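Local coordinates for STU0660 (Streptococcus thermophilus, PDB 3ZTH), which is a large Csn2-type Cas protein involved in CRISPR-mediated bacterial immunity and probably binds DNA, at residues M1-R12 against E59-V70. Sequence-based numbering, arbitrary orientation.
Sequences MKFFVQHPYKER and EPTILDEAREIV
Phe4 and Leu63 face each other as an antiparallel hydrogen-bonded pair, Phe4 N to Leu63 O at 2.7 Å and Leu63 N back to Phe4 O at 3.1 Å, with Val5 and Ile62 the adjoining non-hydrogen-bonded pair. Gln6 N reaches Thr61 O at 3.2 Å, and the amide side chain answers: with CG anti to the backbone N (chi1 -158°) and the chain extended, OE1 takes Thr61 N at 2.8 Å, the donor standing above the amide plane.

Arg12 lies over the face that carries Phe4 and Leu63. Its NH1 joins the two backbones, donating to Phe4 O at 2.8 Å and, from above its carbonyl plane, to Thr61 O at 2.9 Å. Phe4 O is gripped from opposite faces of its plane by Arg12 NH1 and Leu63 N. Leu63 CD1 and Gln6 CG sandwich the guanidinium from opposite faces, which limits its rotation.

On the Phe4 and Leu63 face too, Arg67, closing the type I turn from Asp64, lays its guanidinium on the Phe4 ring in a cation-pi stack, Arg67 CZ 3.8 Å from the ring centroid and the planes 28° apart. On the face of Val5 and Ile62, Phe3 CB packs on Ile62 CG2 at 3.9 Å, while Val5 and Ile62 also meet helix 28-43.

With strand 13-16 flanking strand 2-5, this makes a small three-stranded antiparallel sheet, distinct from the mainly parallel sheet of this P-loop NTPase-clan protein.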
HETATM    1  N   MSE A   1     -20.965  13.353  38.035  1.00 52.93           N
HETATM    2  CA  MSE A   1     -21.330  11.917  37.928  1.00 50.84           C
HETATM    3  C   MSE A   1     -20.187  11.020  38.376  1.00 47.09           C
HETATM    4  O   MSE A   1     -19.234  11.476  39.006  1.00 45.28           O
HETATM    5  CB  MSE A   1     -21.702  11.575  36.493  1.00 56.73           C
HETATM    6  CG  MSE A   1     -20.545  11.634  35.527  1.00 64.22           C
HETATM    7 SE   MSE A   1     -21.108  11.059  33.776  1.00 81.56          SE
HETATM    8  CE  MSE A   1     -21.224   9.151  34.110  1.00 71.73           C
ATOM      9  N   LYS A   2     -20.286   9.740  38.046  1.00 43.37           N
ATOM     10  CA  LYS A   2     -19.260   8.787  38.433  1.00 41.76           C
ATOM     11  C   LYS A   2     -18.879   7.818  37.321  1.00 39.50           C
ATOM     12  O   LYS A   2     -19.714   7.439  36.502  1.00 37.74           O
ATOM     13  CB  LYS A   2     -19.718   7.982  39.650  1.00 41.97           C
ATOM     14  CG  LYS A   2     -19.729   8.765  40.945  1.00 43.80           C
ATOM     15  CD  LYS A   2     -20.250   7.904  42.084  1.00 46.81           C
ATOM     16  CE  LYS A   2     -20.285   8.674  43.392  1.00 47.57           C
ATOM     17  NZ  LYS A   2     -18.921   9.078  43.812  1.00 50.52           N
ATOM     18  N   PHE A   3     -17.598   7.455  37.290  1.00 35.52           N
ATOM     19  CA  PHE A   3     -17.092   6.490  36.333  1.00 34.11           C
ATOM     20  C   PHE A   3     -16.606   5.332  37.191  1.00 34.23           C
ATOM     21  O   PHE A   3     -15.862   5.537  38.154  1.00 34.28           O
ATOM     22  CB  PHE A   3     -15.881   7.014  35.538  1.00 32.69           C
ATOM     23  CG  PHE A   3     -16.215   8.020  34.459  1.00 31.41           C
ATOM     24  CD1 PHE A   3     -17.521   8.207  34.017  1.00 29.68           C
ATOM     25  CD2 PHE A   3     -15.199   8.775  33.871  1.00 28.64           C
ATOM     26  CE1 PHE A   3     -17.807   9.131  33.005  1.00 28.79           C
ATOM     27  CE2 PHE A   3     -15.476   9.696  32.865  1.00 28.46           C
ATOM     28  CZ  PHE A   3     -16.784   9.875  32.428  1.00 28.45           C
ATOM     29  N   PHE A   4     -17.044   4.123  36.873  1.00 32.71           N
ATOM     30  CA  PHE A   4     -16.573   2.957  37.602  1.00 32.73           C
ATOM     31  C   PHE A   4     -15.765   2.199  36.557  1.00 33.68           C
ATOM     32  O   PHE A   4     -16.304   1.438  35.757  1.00 35.06           O
ATOM     33  CB  PHE A   4     -17.754   2.154  38.143  1.00 31.47           C
ATOM     34  CG  PHE A   4     -18.342   2.741  39.396  1.00 31.30           C
ATOM     35  CD1 PHE A   4     -17.690   2.590  40.619  1.00 29.90           C
ATOM     36  CD2 PHE A   4     -19.517   3.492  39.351  1.00 30.45           C
ATOM     37  CE1 PHE A   4     -18.198   3.176  41.780  1.00 31.59           C
ATOM     38  CE2 PHE A   4     -20.030   4.084  40.508  1.00 30.85           C
ATOM     39  CZ  PHE A   4     -19.370   3.928  41.724  1.00 29.26           C
ATOM     40  N   VAL A   5     -14.462   2.461  36.556  1.00 33.67           N
ATOM     41  CA  VAL A   5     -13.550   1.880  35.582  1.00 32.23           C
ATOM     42  C   VAL A   5     -13.144   0.460  35.885  1.00 32.88           C
ATOM     43  O   VAL A   5     -12.713   0.138  36.997  1.00 32.47           O
ATOM     44  CB  VAL A   5     -12.271   2.741  35.449  1.00 31.57           C
ATOM     45  CG1 VAL A   5     -11.402   2.224  34.308  1.00 28.21           C
ATOM     46  CG2 VAL A   5     -12.656   4.194  35.217  1.00 29.68           C
ATOM     47  N   GLN A   6     -13.259  -0.385  34.871  1.00 32.98           N
ATOM     48  CA  GLN A   6     -12.910  -1.778  35.009  1.00 34.65           C
ATOM     49  C   GLN A   6     -11.427  -2.002  35.276  1.00 37.36           C
ATOM     50  O   GLN A   6     -10.555  -1.419  34.625  1.00 36.34           O
ATOM     51  CB  GLN A   6     -13.320  -2.536  33.759  1.00 35.27           C
ATOM     52  CG  GLN A   6     -13.488  -4.020  34.001  1.00 36.65           C
ATOM     53  CD  GLN A   6     -14.156  -4.704  32.839  1.00 37.81           C
ATOM     54  OE1 GLN A   6     -15.121  -4.181  32.263  1.00 37.55           O
ATOM     55  NE2 GLN A   6     -13.659  -5.889  32.485  1.00 37.31           N
ATOM     56  N   HIS A   7     -11.160  -2.868  36.245  1.00 39.79           N
ATOM     57  CA  HIS A   7      -9.809  -3.224  36.638  1.00 43.08           C
ATOM     58  C   HIS A   7      -9.644  -4.708  36.336  1.00 44.36           C
ATOM     59  O   HIS A   7     -10.530  -5.504  36.624  1.00 44.96           O
ATOM     60  CB  HIS A   7      -9.632  -2.990  38.134  1.00 45.94           C
ATOM     61  CG  HIS A   7      -8.232  -3.201  38.617  1.00 51.14           C
ATOM     62  ND1 HIS A   7      -7.279  -2.206  38.592  1.00 51.72           N
ATOM     63  CD2 HIS A   7      -7.622  -4.293  39.135  1.00 52.37           C
ATOM     64  CE1 HIS A   7      -6.143  -2.675  39.076  1.00 53.05           C
ATOM     65  NE2 HIS A   7      -6.325  -3.939  39.415  1.00 53.72           N
ATOM     66  N   PRO A   8      -8.498  -5.104  35.770  1.00 46.80           N
ATOM     67  CA  PRO A   8      -8.266  -6.515  35.445  1.00 48.96           C
ATOM     68  C   PRO A   8      -8.555  -7.563  36.529  1.00 49.88           C
ATOM     69  O   PRO A   8      -9.034  -8.645  36.211  1.00 51.77           O
ATOM     70  CB  PRO A   8      -6.808  -6.531  34.975  1.00 47.33           C
ATOM     71  CG  PRO A   8      -6.203  -5.360  35.670  1.00 49.59           C
ATOM     72  CD  PRO A   8      -7.284  -4.312  35.530  1.00 47.98           C
ATOM     73  N   TYR A   9      -8.281  -7.279  37.797  1.00 50.89           N
ATOM     74  CA  TYR A   9      -8.566  -8.297  38.806  1.00 54.06           C
ATOM     75  C   TYR A   9      -9.170  -7.840  40.130  1.00 53.45           C
ATOM     76  O   TYR A   9      -9.406  -8.654  41.026  1.00 53.75           O
ATOM     77  CB  TYR A   9      -7.317  -9.152  39.076  1.00 59.54           C
ATOM     78  CG  TYR A   9      -5.990  -8.520  38.696  1.00 66.30           C
ATOM     79  CD1 TYR A   9      -5.460  -7.447  39.423  1.00 70.18           C
ATOM     80  CD2 TYR A   9      -5.252  -9.012  37.615  1.00 69.67           C
ATOM     81  CE1 TYR A   9      -4.217  -6.881  39.082  1.00 72.21           C
ATOM     82  CE2 TYR A   9      -4.014  -8.455  37.262  1.00 72.16           C
ATOM     83  CZ  TYR A   9      -3.501  -7.392  37.998  1.00 73.83           C
ATOM     84  OH  TYR A   9      -2.276  -6.854  37.649  1.00 75.04           O
ATOM     85  N   LYS A  10      -9.439  -6.546  40.255  1.00 51.63           N
ATOM     86  CA  LYS A  10     -10.025  -6.021  41.477  1.00 48.96           C
ATOM     87  C   LYS A  10     -11.316  -5.267  41.191  1.00 45.74           C
ATOM     88  O   LYS A  10     -11.787  -5.216  40.053  1.00 45.21           O
ATOM     89  CB  LYS A  10      -9.036  -5.087  42.169  1.00 52.88           C
ATOM     90  CG  LYS A  10      -7.741  -5.750  42.599  1.00 57.12           C
ATOM     91  CD  LYS A  10      -6.899  -4.772  43.394  1.00 62.43           C
ATOM     92  CE  LYS A  10      -5.709  -5.446  44.053  1.00 65.53           C
ATOM     93  NZ  LYS A  10      -4.990  -4.478  44.938  1.00 67.84           N
ATOM     94  N   GLU A  11     -11.888  -4.682  42.231  1.00 42.37           N
ATOM     95  CA  GLU A  11     -13.112  -3.912  42.081  1.00 42.23           C
ATOM     96  C   GLU A  11     -12.853  -2.772  41.113  1.00 38.61           C
ATOM     97  O   GLU A  11     -11.711  -2.454  40.806  1.00 37.21           O
ATOM     98  CB  GLU A  11     -13.549  -3.345  43.432  1.00 46.59           C
ATOM     99  CG  GLU A  11     -12.433  -2.617  44.169  1.00 51.71           C
ATOM    100  CD  GLU A  11     -12.887  -2.022  45.483  1.00 56.29           C
ATOM    101  OE1 GLU A  11     -14.104  -2.055  45.777  1.00 58.56           O
ATOM    102  OE2 GLU A  11     -12.022  -1.515  46.225  1.00 59.66           O
ATOM    103  N   ARG A  12     -13.916  -2.149  40.636  1.00 35.40           N
ATOM    104  CA  ARG A  12     -13.763  -1.054  39.703  1.00 33.90           C
ATOM    105  C   ARG A  12     -13.164   0.163  40.387  1.00 33.63           C
ATOM    106  O   ARG A  12     -13.350   0.372  41.589  1.00 32.13           O
ATOM    107  CB  ARG A  12     -15.117  -0.712  39.070  1.00 32.11           C
ATOM    108  CG  ARG A  12     -15.513  -1.703  37.988  1.00 29.99           C
ATOM    109  CD  ARG A  12     -16.984  -1.644  37.627  1.00 30.16           C
ATOM    110  NE  ARG A  12     -17.298  -2.599  36.565  1.00 30.32           N
ATOM    111  CZ  ARG A  12     -17.043  -2.393  35.276  1.00 31.99           C
ATOM    112  NH1 ARG A  12     -16.478  -1.255  34.890  1.00 28.56           N
ATOM    113  NH2 ARG A  12     -17.334  -3.326  34.375  1.00 31.13           N
ATOM    114  N   GLU A  59     -14.065  -6.994  26.063  1.00 46.24           N
ATOM    115  CA  GLU A  59     -13.778  -5.564  26.040  1.00 45.31           C
ATOM    116  C   GLU A  59     -14.054  -4.927  27.396  1.00 44.27           C
ATOM    117  O   GLU A  59     -15.057  -5.230  28.032  1.00 44.65           O
ATOM    118  CB  GLU A  59     -14.616  -4.868  24.972  1.00 45.69           C
ATOM    119  CG  GLU A  59     -14.664  -5.614  23.655  1.00 49.13           C
ATOM    120  CD  GLU A  59     -15.156  -4.751  22.513  1.00 51.01           C
ATOM    121  OE1 GLU A  59     -16.085  -3.943  22.727  1.00 51.90           O
ATOM    122  OE2 GLU A  59     -14.615  -4.892  21.394  1.00 52.47           O
ATOM    123  N   PRO A  60     -13.154  -4.038  27.860  1.00 43.35           N
ATOM    124  CA  PRO A  60     -13.310  -3.357  29.153  1.00 41.92           C
ATOM    125  C   PRO A  60     -14.481  -2.365  29.164  1.00 41.87           C
ATOM    126  O   PRO A  60     -14.795  -1.738  28.151  1.00 41.79           O
ATOM    127  CB  PRO A  60     -11.958  -2.676  29.346  1.00 41.61           C
ATOM    128  CG  PRO A  60     -11.555  -2.353  27.940  1.00 40.21           C
ATOM    129  CD  PRO A  60     -11.894  -3.634  27.208  1.00 40.92           C
ATOM    130  N   THR A  61     -15.106  -2.209  30.323  1.00 40.34           N
ATOM    131  CA  THR A  61     -16.253  -1.329  30.453  1.00 39.02           C
ATOM    132  C   THR A  61     -16.119  -0.240  31.517  1.00 37.98           C
ATOM    133  O   THR A  61     -15.300  -0.347  32.432  1.00 36.65           O
ATOM    134  CB  THR A  61     -17.507  -2.194  30.741  1.00 40.83           C
ATOM    135  OG1 THR A  61     -18.254  -2.357  29.531  1.00 43.07           O
ATOM    136  CG2 THR A  61     -18.373  -1.587  31.812  1.00 38.32           C
ATOM    137  N   ILE A  62     -16.922   0.813  31.376  1.00 36.92           N
ATOM    138  CA  ILE A  62     -16.953   1.914  32.343  1.00 35.84           C
ATOM    139  C   ILE A  62     -18.419   2.148  32.709  1.00 36.05           C
ATOM    140  O   ILE A  62     -19.234   2.481  31.842  1.00 36.66           O
ATOM    141  CB  ILE A  62     -16.378   3.230  31.763  1.00 35.65           C
ATOM    142  CG1 ILE A  62     -14.902   3.047  31.405  1.00 35.83           C
ATOM    143  CG2 ILE A  62     -16.550   4.354  32.770  1.00 33.90           C
ATOM    144  CD1 ILE A  62     -14.181   4.344  31.075  1.00 35.98           C
ATOM    145  N   LEU A  63     -18.753   1.976  33.987  1.00 35.27           N
ATOM    146  CA  LEU A  63     -20.132   2.140  34.447  1.00 35.04           C
ATOM    147  C   LEU A  63     -20.375   3.454  35.168  1.00 37.00           C
ATOM    148  O   LEU A  63     -19.444   4.058  35.704  1.00 37.74           O
ATOM    149  CB  LEU A  63     -20.511   0.992  35.386  1.00 31.52           C
ATOM    150  CG  LEU A  63     -20.173  -0.411  34.875  1.00 33.04           C
ATOM    151  CD1 LEU A  63     -20.492  -1.437  35.955  1.00 31.97           C
ATOM    152  CD2 LEU A  63     -20.945  -0.698  33.588  1.00 30.59           C
ATOM    153  N   ASP A  64     -21.632   3.893  35.186  1.00 39.02           N
ATOM    154  CA  ASP A  64     -21.994   5.124  35.884  1.00 41.23           C
ATOM    155  C   ASP A  64     -22.527   4.767  37.272  1.00 41.36           C
ATOM    156  O   ASP A  64     -22.440   3.621  37.699  1.00 38.70           O
ATOM    157  CB  ASP A  64     -23.056   5.902  35.106  1.00 43.22           C
ATOM    158  CG  ASP A  64     -24.306   5.080  34.852  1.00 47.62           C
ATOM    159  OD1 ASP A  64     -24.860   4.517  35.822  1.00 47.11           O
ATOM    160  OD2 ASP A  64     -24.738   5.002  33.680  1.00 50.23           O
ATOM    161  N   GLU A  65     -23.077   5.755  37.970  1.00 44.38           N
ATOM    162  CA  GLU A  65     -23.609   5.553  39.313  1.00 46.88           C
ATOM    163  C   GLU A  65     -24.617   4.418  39.350  1.00 46.72           C
ATOM    164  O   GLU A  65     -24.549   3.541  40.211  1.00 47.95           O
ATOM    165  CB  GLU A  65     -24.288   6.825  39.818  1.00 50.91           C
ATOM    166  CG  GLU A  65     -23.495   8.108  39.600  1.00 58.86           C
ATOM    167  CD  GLU A  65     -23.745   8.752  38.233  1.00 61.34           C
ATOM    168  OE1 GLU A  65     -23.345   8.172  37.198  1.00 59.21           O
ATOM    169  OE2 GLU A  65     -24.351   9.850  38.201  1.00 64.88           O
ATOM    170  N   ALA A  66     -25.558   4.442  38.415  1.00 45.24           N
ATOM    171  CA  ALA A  66     -26.594   3.420  38.352  1.00 45.65           C
ATOM    172  C   ALA A  66     -26.029   2.070  37.934  1.00 46.06           C
ATOM    173  O   ALA A  66     -26.754   1.078  37.866  1.00 46.80           O
ATOM    174  CB  ALA A  66     -27.687   3.850  37.380  1.00 42.94           C
ATOM    175  N   ARG A  67     -24.732   2.038  37.663  1.00 46.00           N
ATOM    176  CA  ARG A  67     -24.070   0.816  37.237  1.00 47.09           C
ATOM    177  C   ARG A  67     -24.392   0.482  35.789  1.00 47.33           C
ATOM    178  O   ARG A  67     -24.308  -0.669  35.367  1.00 47.69           O
ATOM    179  CB  ARG A  67     -24.453  -0.352  38.146  1.00 46.97           C
ATOM    180  CG  ARG A  67     -23.407  -0.645  39.206  1.00 49.88           C
ATOM    181  CD  ARG A  67     -23.096   0.570  40.061  1.00 50.33           C
ATOM    182  NE  ARG A  67     -21.931   0.340  40.908  1.00 51.84           N
ATOM    183  CZ  ARG A  67     -21.594   1.104  41.939  1.00 52.07           C
ATOM    184  NH1 ARG A  67     -22.334   2.157  42.264  1.00 51.56           N
ATOM    185  NH2 ARG A  67     -20.518   0.809  42.653  1.00 54.75           N
ATOM    186  N   GLU A  68     -24.763   1.504  35.030  1.00 47.73           N
ATOM    187  CA  GLU A  68     -25.064   1.329  33.619  1.00 48.64           C
ATOM    188  C   GLU A  68     -23.803   1.615  32.815  1.00 46.59           C
ATOM    189  O   GLU A  68     -22.873   2.272  33.302  1.00 44.17           O
ATOM    190  CB  GLU A  68     -26.165   2.290  33.189  1.00 52.05           C
ATOM    191  CG  GLU A  68     -27.466   2.066  33.899  1.00 58.37           C
ATOM    192  CD  GLU A  68     -28.596   1.817  32.932  1.00 63.58           C
ATOM    193  OE1 GLU A  68     -28.474   0.870  32.114  1.00 66.13           O
ATOM    194  OE2 GLU A  68     -29.598   2.567  32.992  1.00 65.16           O
ATOM    195  N   ILE A  69     -23.777   1.135  31.579  1.00 44.61           N
ATOM    196  CA  ILE A  69     -22.621   1.342  30.729  1.00 43.84           C
ATOM    197  C   ILE A  69     -22.574   2.741  30.136  1.00 43.28           C
ATOM    198  O   ILE A  69     -23.563   3.236  29.592  1.00 43.51           O
ATOM    199  CB  ILE A  69     -22.578   0.309  29.590  1.00 42.37           C
ATOM    200  CG1 ILE A  69     -22.264  -1.070  30.170  1.00 42.74           C
ATOM    201  CG2 ILE A  69     -21.528   0.697  28.572  1.00 40.10           C
ATOM    202  CD1 ILE A  69     -22.188  -2.179  29.132  1.00 43.68           C
ATOM    203  N   VAL A  70     -21.417   3.378  30.263  1.00 42.36           N
ATOM    204  CA  VAL A  70     -21.216   4.711  29.719  1.00 41.14           C
ATOM    205  C   VAL A  70     -20.724   4.503  28.297  1.00 40.13           C
ATOM    206  O   VAL A  70     -19.644   3.975  28.091  1.00 40.30           O
ATOM    207  CB  VAL A  70     -20.146   5.477  30.515  1.00 40.72           C
ATOM    208  CG1 VAL A  70     -19.989   6.886  29.957  1.00 40.40           C
ATOM    209  CG2 VAL A  70     -20.529   5.517  31.982  1.00 39.61           C
TER